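Local coordinates for protein glucose-resistance amylase regulator (PDB 4RK6) that binds glucose in its sugar-binding region and probably acts as a LacI-family transcription regulator that recognises DNA control sites, at residues A[48-59]-A[76-85]; A[89-97]-A[244-255]. All blocks are in the same frame, centred on the assembly; numbering follows the deposited sequence.

Contact 1. Residues A[48-59]-A[76-85]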
loop_
_atom_site.group_PDB
_atom_site.type_symbol
_atom_site.label_atom_id
_atom_site.label_comp_id
_atom_site.label_asym_id
_atom_site.label_seq_id
_atom_site.Cartn_x
_atom_site.Cartn_y
_atom_site.Cartn_z
ATOM N N LEU A 48 -8.866 12.949 -3.498
ATOM C CA LEU A 48 -10.023 13.356 -4.285
ATOM C C LEU A 48 -11.000 12.189 -4.389
ATOM O O LEU A 48 -10.620 11.094 -4.825
ATOM C CB LEU A 48 -9.576 13.771 -5.685
ATOM C CG LEU A 48 -10.583 14.603 -6.471
ATOM C CD1 LEU A 48 -10.478 16.059 -6.045
ATOM C CD2 LEU A 48 -10.325 14.451 -7.957
ATOM N N ASP A 49 -12.249 12.416 -3.980
ATOM C CA ASP A 49 -13.300 11.398 -4.149
ATOM C C ASP A 49 -14.161 11.734 -5.377
ATOM O O ASP A 49 -13.778 12.591 -6.178
ATOM C CB ASP A 49 -14.119 11.182 -2.852
ATOM C CG ASP A 49 -14.906 12.405 -2.404
ATOM O OD1 ASP A 49 -15.069 13.383 -3.167
ATOM O OD2 ASP A 49 -15.386 12.377 -1.248
ATOM N N GLU A 50 -15.298 11.061 -5.536
ATOM C CA GLU A 50 -16.120 11.199 -6.744
ATOM C C GLU A 50 -17.238 12.241 -6.601
ATOM O O GLU A 50 -18.096 12.353 -7.472
ATOM C CB GLU A 50 -16.717 9.830 -7.114
ATOM C CG GLU A 50 -16.909 9.610 -8.609
ATOM C CD GLU A 50 -15.601 9.393 -9.342
ATOM O OE1 GLU A 50 -14.858 8.461 -8.970
ATOM O OE2 GLU A 50 -15.321 10.151 -10.295
ATOM N N ASP A 51 -17.212 13.017 -5.524
ATOM C CA ASP A 51 -18.297 13.930 -5.183
ATOM C C ASP A 51 -17.894 15.318 -5.606
ATOM O O ASP A 51 -16.988 15.907 -5.019
ATOM C CB ASP A 51 -18.557 13.891 -3.669
ATOM C CG ASP A 51 -19.679 14.826 -3.227
ATOM O OD1 ASP A 51 -19.508 16.065 -3.272
ATOM O OD2 ASP A 51 -20.736 14.320 -2.800
ATOM N N GLU A 52 -18.569 15.854 -6.614
ATOM C CA GLU A 52 -18.202 17.164 -7.142
ATOM C C GLU A 52 -18.057 18.267 -6.076
ATOM O O GLU A 52 -17.164 19.122 -6.180
ATOM C CB GLU A 52 -19.180 17.594 -8.247
ATOM C CG GLU A 52 -18.593 18.638 -9.182
ATOM C CD GLU A 52 -19.087 18.487 -10.603
ATOM O OE1 GLU A 52 -18.243 18.270 -11.519
ATOM O OE2 GLU A 52 -20.322 18.574 -10.784
ATOM N N ASP A 53 -18.905 18.259 -5.049
ATOM C CA ASP A 53 -18.830 19.280 -3.987
ATOM C C ASP A 53 -17.583 19.144 -3.085
ATOM O O ASP A 53 -17.050 20.143 -2.608
ATOM C CB ASP A 53 -20.090 19.263 -3.112
ATOM C CG ASP A 53 -21.294 19.869 -3.808
ATOM O OD1 ASP A 53 -21.595 19.466 -4.947
ATOM O OD2 ASP A 53 -21.944 20.747 -3.208
ATOM N N HIS A 54 -17.140 17.919 -2.836
ATOM C CA HIS A 54 -15.901 17.714 -2.086
ATOM C C HIS A 54 -14.717 18.103 -2.960
ATOM O O HIS A 54 -13.737 18.660 -2.473
ATOM C CB HIS A 54 -15.757 16.262 -1.655
ATOM C CG HIS A 54 -16.853 15.790 -0.751
ATOM N ND1 HIS A 54 -17.226 14.465 -0.657
ATOM C CD2 HIS A 54 -17.675 16.472 0.084
ATOM C CE1 HIS A 54 -18.223 14.349 0.204
ATOM N NE2 HIS A 54 -18.515 15.553 0.666
ATOM N N GLN A 55 -14.822 17.811 -4.256
ATOM C CA GLN A 55 -13.783 18.182 -5.212
ATOM C C GLN A 55 -13.547 19.684 -5.205
ATOM O O GLN A 55 -12.397 20.148 -5.222
ATOM C CB GLN A 55 -14.138 17.677 -6.611
ATOM C CG GLN A 55 -14.110 16.160 -6.744
ATOM C CD GLN A 55 -14.584 15.680 -8.103
ATOM O OE1 GLN A 55 -15.152 16.456 -8.879
ATOM N NE2 GLN A 55 -14.364 14.395 -8.398
ATOM N N TYR A 56 -14.618 20.466 -5.140
ATOM C CA TYR A 56 -14.470 21.909 -5.134
ATOM C C TYR A 56 -13.756 22.412 -3.867
ATOM O O TYR A 56 -12.975 23.343 -3.939
ATOM C CB TYR A 56 -15.807 22.638 -5.357
ATOM C CG TYR A 56 -15.593 24.123 -5.558
ATOM C CD1 TYR A 56 -15.067 24.616 -6.750
ATOM C CD2 TYR A 56 -15.870 25.034 -4.537
ATOM C CE1 TYR A 56 -14.843 25.971 -6.932
ATOM C CE2 TYR A 56 -15.650 26.391 -4.712
ATOM C CZ TYR A 56 -15.136 26.854 -5.908
ATOM O OH TYR A 56 -14.917 28.200 -6.083
ATOM N N GLN A 57 -14.019 21.777 -2.723
ATOM C CA GLN A 57 -13.320 22.114 -1.466
ATOM C C GLN A 57 -11.821 21.855 -1.581
ATOM O O GLN A 57 -11.015 22.691 -1.167
ATOM C CB GLN A 57 -13.893 21.331 -0.266
ATOM C CG GLN A 57 -15.366 21.589 0.036
ATOM C CD GLN A 57 -15.697 23.067 0.177
ATOM O OE1 GLN A 57 -15.031 23.793 0.914
ATOM N NE2 GLN A 57 -16.730 23.520 -0.530
ATOM N N VAL A 58 -11.460 20.706 -2.150
ATOM C CA VAL A 58 -10.063 20.373 -2.434
ATOM C C VAL A 58 -9.418 21.457 -3.285
ATOM O O VAL A 58 -8.297 21.878 -3.021
ATOM C CB VAL A 58 -9.936 19.017 -3.167
ATOM C CG1 VAL A 58 -8.521 18.801 -3.706
ATOM C CG2 VAL A 58 -10.323 17.878 -2.246
ATOM N N PHE A 59 -10.124 21.906 -4.314
ATOM C CA PHE A 59 -9.612 22.966 -5.147
ATOM C C PHE A 59 -9.391 24.245 -4.337
ATOM O O PHE A 59 -8.357 24.896 -4.471
ATOM C CB PHE A 59 -10.547 23.248 -6.337
ATOM C CG PHE A 59 -10.307 24.573 -6.960
ATOM C CD1 PHE A 59 -9.231 24.760 -7.809
ATOM C CD2 PHE A 59 -11.146 25.652 -6.701
ATOM C CE1 PHE A 59 -8.986 25.998 -8.371
ATOM C CE2 PHE A 59 -10.900 26.894 -7.259
ATOM C CZ PHE A 59 -9.819 27.068 -8.100
ATOM N N ASP A 76 -9.569 10.771 -13.556
ATOM C CA ASP A 76 -10.948 11.171 -13.285
ATOM C C ASP A 76 -11.123 12.648 -12.852
ATOM O O ASP A 76 -12.146 13.015 -12.269
ATOM C CB ASP A 76 -11.498 10.247 -12.183
ATOM C CG ASP A 76 -12.864 9.676 -12.513
ATOM O OD1 ASP A 76 -13.638 10.323 -13.252
ATOM O OD2 ASP A 76 -13.166 8.567 -12.024
ATOM N N ILE A 77 -10.165 13.511 -13.168
ATOM C CA ILE A 77 -10.219 14.892 -12.691
ATOM C C ILE A 77 -11.225 15.678 -13.522
ATOM O O ILE A 77 -11.197 15.590 -14.759
ATOM C CB ILE A 77 -8.841 15.580 -12.798
ATOM C CG1 ILE A 77 -7.783 14.796 -11.993
ATOM C CG2 ILE A 77 -8.918 17.021 -12.314
ATOM C CD1 ILE A 77 -7.983 14.838 -10.490
ATOM N N PRO A 78 -12.092 16.465 -12.869
ATOM C CA PRO A 78 -13.019 17.264 -13.674
ATOM C C PRO A 78 -12.314 18.367 -14.466
ATOM O O PRO A 78 -11.376 18.998 -13.975
ATOM C CB PRO A 78 -13.953 17.877 -12.634
ATOM C CG PRO A 78 -13.183 17.849 -11.364
ATOM C CD PRO A 78 -12.413 16.569 -11.437
ATOM N N SER A 79 -12.778 18.605 -15.689
ATOM C CA SER A 79 -12.191 19.649 -16.526
ATOM C C SER A 79 -12.161 21.013 -15.867
ATOM O O SER A 79 -11.206 21.766 -16.067
ATOM C CB SER A 79 -12.935 19.721 -17.867
ATOM O OG SER A 79 -12.831 18.469 -18.536
ATOM N N TRP A 80 -13.203 21.352 -15.097
ATOM C CA TRP A 80 -13.281 22.655 -14.460
ATOM C C TRP A 80 -12.132 22.876 -13.462
ATOM O O TRP A 80 -11.722 24.002 -13.275
ATOM C CB TRP A 80 -14.654 22.924 -13.784
ATOM C CG TRP A 80 -15.066 21.937 -12.710
ATOM C CD1 TRP A 80 -15.977 20.925 -12.832
ATOM C CD2 TRP A 80 -14.593 21.892 -11.353
ATOM N NE1 TRP A 80 -16.093 20.241 -11.641
ATOM C CE2 TRP A 80 -15.254 20.812 -10.718
ATOM C CE3 TRP A 80 -13.681 22.659 -10.615
ATOM C CZ2 TRP A 80 -15.024 20.475 -9.376
ATOM C CZ3 TRP A 80 -13.443 22.320 -9.281
ATOM C CH2 TRP A 80 -14.108 21.229 -8.683
HETATM N N MSE A 81 -11.634 21.813 -12.835
HETATM C CA MSE A 81 -10.516 21.937 -11.877
HETATM C C MSE A 81 -9.237 22.277 -12.606
HETATM O O MSE A 81 -8.498 23.138 -12.176
HETATM C CB MSE A 81 -10.299 20.644 -11.043
HETATM C CG MSE A 81 -9.289 20.879 -9.914
HETATM SE SE MSE A 81 -9.084 19.162 -8.960
HETATM C CE MSE A 81 -10.899 19.170 -8.227
ATOM N N ILE A 82 -8.991 21.597 -13.723
ATOM C CA ILE A 82 -7.809 21.852 -14.543
ATOM C C ILE A 82 -7.886 23.284 -15.050
ATOM O O ILE A 82 -6.958 24.068 -14.856
ATOM C CB ILE A 82 -7.705 20.862 -15.722
ATOM C CG1 ILE A 82 -7.442 19.444 -15.209
ATOM C CG2 ILE A 82 -6.598 21.288 -16.688
ATOM C CD1 ILE A 82 -7.707 18.361 -16.234
ATOM N N ASP A 83 -9.013 23.646 -15.661
ATOM C CA ASP A 83 -9.211 25.019 -16.116
ATOM C C ASP A 83 -9.059 26.066 -15.012
ATOM O O ASP A 83 -8.338 27.026 -15.198
ATOM C CB ASP A 83 -10.567 25.205 -16.809
ATOM C CG ASP A 83 -10.601 24.600 -18.201
ATOM O OD1 ASP A 83 -9.732 24.967 -19.035
ATOM O OD2 ASP A 83 -11.509 23.764 -18.460
ATOM N N LYS A 84 -9.728 25.891 -13.872
ATOM C CA LYS A 84 -9.629 26.886 -12.802
ATOM C C LYS A 84 -8.185 27.048 -12.294
ATOM O O LYS A 84 -7.732 28.166 -12.027
ATOM C CB LYS A 84 -10.596 26.560 -11.652
ATOM C CG LYS A 84 -12.051 26.939 -11.966
ATOM C CD LYS A 84 -12.949 26.649 -10.768
ATOM C CE LYS A 84 -14.185 27.533 -10.716
ATOM N NZ LYS A 84 -13.842 28.975 -10.602
ATOM N N LEU A 85 -7.448 25.957 -12.216
ATOM C CA LEU A 85 -6.049 26.046 -11.753
ATOM C C LEU A 85 -5.192 26.763 -12.776
ATOM O O LEU A 85 -4.478 27.705 -12.446
ATOM C CB LEU A 85 -5.471 24.662 -11.431
ATOM C CG LEU A 85 -6.110 23.991 -10.214
ATOM C CD1 LEU A 85 -5.791 22.516 -10.244
ATOM C CD2 LEU A 85 -5.644 24.614 -8.907
#

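Contact 2. Residues A[89-97]-A[244-255]. With GLC (alpha-D-glucopyranose), chain C.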
loop_
_atom_site.group_PDB
_atom_site.type_symbol
_atom_site.label_atom_id
_atom_site.label_comp_id
_atom_site.label_asym_id
_atom_site.label_seq_id
_atom_site.Cartn_x
_atom_site.Cartn_y
_atom_site.Cartn_z
ATOM N N GLN A 89 -2.946 30.755 -12.918
ATOM C CA GLN A 89 -1.517 30.719 -13.257
ATOM C C GLN A 89 -0.748 29.651 -12.437
ATOM O O GLN A 89 0.425 29.810 -12.126
ATOM C CB GLN A 89 -0.875 32.118 -13.128
ATOM C CG GLN A 89 -1.403 33.143 -14.132
ATOM C CD GLN A 89 -2.784 33.677 -13.773
ATOM O OE1 GLN A 89 -3.003 34.164 -12.661
ATOM N NE2 GLN A 89 -3.725 33.587 -14.716
ATOM N N ILE A 90 -1.437 28.569 -12.112
ATOM C CA ILE A 90 -0.837 27.397 -11.457
ATOM C C ILE A 90 -0.572 26.356 -12.536
ATOM O O ILE A 90 -1.426 26.100 -13.383
ATOM C CB ILE A 90 -1.785 26.859 -10.378
ATOM C CG1 ILE A 90 -1.986 27.926 -9.298
ATOM C CG2 ILE A 90 -1.267 25.546 -9.790
ATOM C CD1 ILE A 90 -3.020 27.551 -8.266
ATOM N N SER A 91 0.628 25.780 -12.536
ATOM C CA SER A 91 0.971 24.733 -13.470
ATOM C C SER A 91 0.252 23.456 -13.120
ATOM O O SER A 91 0.123 23.105 -11.950
ATOM C CB SER A 91 2.478 24.465 -13.459
ATOM O OG SER A 91 3.157 25.547 -14.055
ATOM N N VAL A 92 -0.218 22.764 -14.139
ATOM C CA VAL A 92 -0.908 21.501 -13.935
ATOM C C VAL A 92 -0.232 20.502 -14.829
ATOM O O VAL A 92 -0.070 20.756 -16.017
ATOM C CB VAL A 92 -2.413 21.592 -14.269
ATOM C CG1 VAL A 92 -3.092 20.269 -14.020
ATOM C CG2 VAL A 92 -3.085 22.688 -13.457
ATOM N N ILE A 93 0.185 19.379 -14.250
ATOM C CA ILE A 93 0.856 18.333 -14.972
ATOM C C ILE A 93 0.230 17.008 -14.558
ATOM O O ILE A 93 -0.007 16.800 -13.384
ATOM C CB ILE A 93 2.365 18.343 -14.676
ATOM C CG1 ILE A 93 2.990 19.624 -15.232
ATOM C CG2 ILE A 93 3.037 17.113 -15.264
ATOM C CD1 ILE A 93 4.376 19.907 -14.713
ATOM N N SER A 94 -0.061 16.145 -15.520
ATOM C CA SER A 94 -0.644 14.832 -15.200
ATOM C C SER A 94 0.385 13.707 -15.301
ATOM O O SER A 94 1.326 13.759 -16.099
ATOM C CB SER A 94 -1.897 14.545 -16.034
ATOM O OG SER A 94 -1.616 14.446 -17.406
ATOM N N LEU A 95 0.202 12.702 -14.447
ATOM C CA LEU A 95 1.153 11.618 -14.267
ATOM C C LEU A 95 0.479 10.268 -14.482
ATOM O O LEU A 95 -0.551 9.987 -13.885
ATOM C CB LEU A 95 1.764 11.690 -12.870
ATOM C CG LEU A 95 2.862 12.753 -12.644
ATOM C CD1 LEU A 95 2.416 14.169 -12.862
ATOM C CD2 LEU A 95 3.375 12.608 -11.220
ATOM N N THR A 96 1.059 9.474 -15.375
ATOM C CA THR A 96 0.586 8.132 -15.762
ATOM C C THR A 96 -0.652 8.182 -16.653
ATOM O O THR A 96 -1.200 7.158 -17.026
ATOM C CB THR A 96 0.361 7.178 -14.556
ATOM O OG1 THR A 96 -0.908 7.438 -13.941
ATOM C CG2 THR A 96 1.480 7.292 -13.547
ATOM N N ALA A 97 -1.037 9.380 -17.059
ATOM C CA ALA A 97 -2.258 9.577 -17.802
ATOM C C ALA A 97 -2.200 10.932 -18.475
ATOM O O ALA A 97 -1.638 11.873 -17.934
ATOM C CB ALA A 97 -3.452 9.504 -16.855
ATOM N N PHE A 244 7.946 4.335 -11.465
ATOM C CA PHE A 244 7.080 5.356 -10.868
ATOM C C PHE A 244 7.874 6.499 -10.237
ATOM O O PHE A 244 7.499 7.656 -10.361
ATOM C CB PHE A 244 6.103 4.764 -9.846
ATOM C CG PHE A 244 5.061 3.876 -10.463
ATOM C CD1 PHE A 244 4.134 4.394 -11.365
ATOM C CD2 PHE A 244 5.017 2.516 -10.169
ATOM C CE1 PHE A 244 3.179 3.570 -11.950
ATOM C CE2 PHE A 244 4.067 1.691 -10.759
ATOM C CZ PHE A 244 3.144 2.227 -11.642
ATOM N N PRO A 245 8.973 6.181 -9.541
ATOM C CA PRO A 245 9.705 7.314 -8.990
ATOM C C PRO A 245 10.257 8.216 -10.087
ATOM O O PRO A 245 10.229 9.437 -9.888
ATOM C CB PRO A 245 10.825 6.667 -8.149
ATOM C CG PRO A 245 10.348 5.255 -7.907
ATOM C CD PRO A 245 9.546 4.885 -9.130
ATOM N N GLU A 246 10.700 7.656 -11.210
ATOM C CA GLU A 246 11.214 8.479 -12.310
ATOM C C GLU A 246 10.088 9.350 -12.888
ATOM O O GLU A 246 10.280 10.540 -13.157
ATOM C CB GLU A 246 11.879 7.641 -13.373
ATOM C CG GLU A 246 12.424 8.449 -14.536
ATOM C CD GLU A 246 13.631 9.302 -14.195
ATOM O OE1 GLU A 246 14.101 9.323 -13.025
ATOM O OE2 GLU A 246 14.125 9.948 -15.143
ATOM N N ILE A 247 8.893 8.776 -13.025
ATOM C CA ILE A 247 7.732 9.588 -13.439
ATOM C C ILE A 247 7.552 10.802 -12.533
ATOM O O ILE A 247 7.371 11.914 -13.015
ATOM C CB ILE A 247 6.447 8.723 -13.533
ATOM C CG1 ILE A 247 6.593 7.710 -14.660
ATOM C CG2 ILE A 247 5.211 9.598 -13.726
ATOM C CD1 ILE A 247 5.592 6.558 -14.596
ATOM N N GLY A 248 7.623 10.598 -11.220
ATOM C CA GLY A 248 7.502 11.684 -10.265
ATOM C C GLY A 248 8.637 12.696 -10.408
ATOM O O GLY A 248 8.397 13.900 -10.468
ATOM N N ARG A 249 9.880 12.219 -10.475
ATOM C CA ARG A 249 11.013 13.153 -10.595
ATOM C C ARG A 249 10.921 14.022 -11.857
ATOM O O ARG A 249 11.159 15.242 -11.810
ATOM C CB ARG A 249 12.347 12.394 -10.623
ATOM C CG ARG A 249 12.743 11.771 -9.299
ATOM C CD ARG A 249 14.198 11.305 -9.335
ATOM N NE ARG A 249 14.380 10.131 -10.182
ATOM C CZ ARG A 249 14.213 8.862 -9.783
ATOM N NH1 ARG A 249 13.884 8.567 -8.524
ATOM N NH2 ARG A 249 14.408 7.883 -10.645
ATOM N N ILE A 250 10.585 13.401 -12.977
ATOM C CA ILE A 250 10.536 14.087 -14.272
ATOM C C ILE A 250 9.370 15.074 -14.323
ATOM O O ILE A 250 9.513 16.190 -14.848
ATOM C CB ILE A 250 10.522 13.063 -15.417
ATOM C CG1 ILE A 250 11.859 12.285 -15.440
ATOM C CG2 ILE A 250 10.281 13.702 -16.776
ATOM C CD1 ILE A 250 13.100 13.113 -15.714
ATOM N N ALA A 251 8.225 14.709 -13.759
ATOM C CA ALA A 251 7.117 15.674 -13.665
ATOM C C ALA A 251 7.530 16.943 -12.886
ATOM O O ALA A 251 7.269 18.070 -13.306
ATOM C CB ALA A 251 5.889 15.038 -13.030
HETATM N N MSE A 252 8.211 16.768 -11.764
HETATM C CA MSE A 252 8.652 17.913 -10.979
HETATM C C MSE A 252 9.709 18.672 -11.751
HETATM O O MSE A 252 9.700 19.914 -11.779
HETATM C CB MSE A 252 9.137 17.465 -9.596
HETATM C CG MSE A 252 9.491 18.633 -8.685
HETATM SE SE MSE A 252 8.040 19.895 -8.351
HETATM C CE MSE A 252 9.079 21.361 -7.529
ATOM N N GLN A 253 10.598 17.958 -12.420
ATOM C CA GLN A 253 11.648 18.639 -13.205
ATOM C C GLN A 253 11.075 19.464 -14.356
ATOM O O GLN A 253 11.579 20.539 -14.686
ATOM C CB GLN A 253 12.666 17.648 -13.766
ATOM C CG GLN A 253 13.972 18.328 -14.137
ATOM C CD GLN A 253 14.632 18.942 -12.927
ATOM O OE1 GLN A 253 14.735 18.303 -11.865
ATOM N NE2 GLN A 253 15.079 20.184 -13.059
ATOM N N LEU A 254 10.043 18.933 -14.997
ATOM C CA LEU A 254 9.344 19.660 -16.038
ATOM C C LEU A 254 8.829 20.994 -15.503
ATOM O O LEU A 254 9.011 22.045 -16.142
ATOM C CB LEU A 254 8.208 18.805 -16.596
ATOM C CG LEU A 254 7.504 19.280 -17.857
ATOM C CD1 LEU A 254 8.495 19.314 -19.006
ATOM C CD2 LEU A 254 6.355 18.333 -18.170
ATOM N N PHE A 255 8.243 20.974 -14.309
ATOM C CA PHE A 255 7.741 22.201 -13.700
ATOM C C PHE A 255 8.888 23.152 -13.392
ATOM O O PHE A 255 8.823 24.364 -13.711
ATOM C CB PHE A 255 6.921 21.901 -12.433
ATOM C CG PHE A 255 6.640 23.117 -11.593
ATOM C CD1 PHE A 255 5.826 24.132 -12.073
ATOM C CD2 PHE A 255 7.196 23.258 -10.336
ATOM C CE1 PHE A 255 5.579 25.273 -11.326
ATOM C CE2 PHE A 255 6.940 24.387 -9.568
ATOM C CZ PHE A 255 6.134 25.397 -10.057
HETATM C C1 GLC C . -3.392 3.699 -12.800
HETATM C C2 GLC C . -2.149 4.104 -13.591
HETATM C C3 GLC C . -1.545 2.961 -14.382
HETATM C C4 GLC C . -1.438 1.720 -13.492
HETATM C C5 GLC C . -2.849 1.350 -13.031
HETATM C C6 GLC C . -2.844 0.130 -12.113
HETATM O O1 GLC C . -4.451 3.733 -13.677
HETATM O O2 GLC C . -2.458 5.144 -14.518
HETATM O O3 GLC C . -0.256 3.411 -14.783
HETATM O O4 GLC C . -0.813 0.686 -14.190
HETATM O O5 GLC C . -3.402 2.387 -12.265
HETATM O O6 GLC C . -2.105 0.371 -10.957
#

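Contact 1. Residues A[48-59]-A[76-85]
Trp80 of helix 79-85 pushes its indole into a hole formed by Glu52, Gln55, Tyr56 and Phe59 on helix 52-59, a knob-into-hole fit between two nearly parallel helices whose axes approach to 10.8 Å. CG lies between the backbone N and the carbonyl carbon (chi1 59°), which points the ring at that hole. From CB outward, the five-membered ring comes first: CD1 passes the carboxylate of Glu52, and Trp80 NE1 donates to Glu52 OE1 at 2.9 Å, fairly straight at 161°. The acceptor lies close to the indole plane, whereas the N-H arrives from above the carboxylate plane. Further along, CZ2 touches CG of Glu52 and CB of Gln55, and Trp80 CH2 reaches the helix backbone itself, 3.6 Å from Tyr56 CA. Trp80 CZ3 meets Tyr56 CD1 at 3.8 Å, the two rings lying oblique to each other. Pro78, at the N-cap position of helix 79-85, lays CG over part of one indole face.

One turn further along both helices, Phe59 CZ meets Lys84 CB at 3.7 Å, with Lys84 CD over one face of the ring and Leu85 CD2 at its edge. The selenomethionine Met81 bends at chi3 and brings CE to 3.5 Å from Gln55 O and close to Leu48 CD1. Leu48 CD2 and Ile77 CD1, at 3.5 Å, are tight. Gln55 turns its OE1 toward the Pro78 ring while NE2 donates to Asp49 O.

Apolar contacts therefore join these helices, and the indole N-H adds one polar link at the exposed Glu52, probably strengthened by its negative charge. The poorly ordered Glu50 OE2 and Asp76 OD2, 3.2 Å apart without a hydrogen bond, probably repel unless solvent eases them.

Contact 2. Residues A[89-97]-A[244-255]
Leu95 and Ala251 make the central fit between strand 91-95 and helix 244-255, which run nearly antiparallel with axes 9.4 Å apart. The small methyl of Ala251 leaves a shallow place on the helix surface, and Leu95 fills it, CD1 lying 3.6 Å from Ala251 CB. Its CG and CB also rest against Ile247 CG2, the two side chains sliding past each other in opposite directions, while CD2 nears Gly248 CA at 4.3 Å, where the helix carries no side chain. Two residues back, Ile93 rests CD1 against Ala251 O, Leu254 CD2 and Phe255 CB. Ser91 closes this end: its OG sits at the edge of the Phe255 ring, 3.6 Å from CD1.

At the opposite end, Thr96 CG2 lies near the edge of Phe244 and near Ile247 CD1. With OG1 between the backbone N and the carbonyl carbon (chi1 81°), the threonine accepts a 2.8 Å hydrogen bond from O2 of the glucose at OG1, which itself donates to Leu95 O. This is the helix-on-sheet layering of a periplasmic-binding-protein-like alpha/beta fold, with the sugar pocket at the C-terminal end of the strand.

Overall arrangement
From the N terminus, contact 1 comes first: the chain leaves strand 42-48, enters helix 52-64, passes through strand 69-72 and returns in helix 79-87, so that residues 48-59 and 76-85 close a short loop. Helix 79-87 then leads straight into strand 91-95, the first half of contact 2, and Leu85 touches both Ile90 and Val92 at the junction. Contact 2 waits until helix 244-257, closing a loop of 146 residues that contains six strands, from 104-108 to 238-241. The two contacts are in series, neither nested nor crossed. Contact 1 pairs two neighbouring helices on one face of the sheet; contact 2 seats helix 244-257 on the opposite face and reaches the glucose.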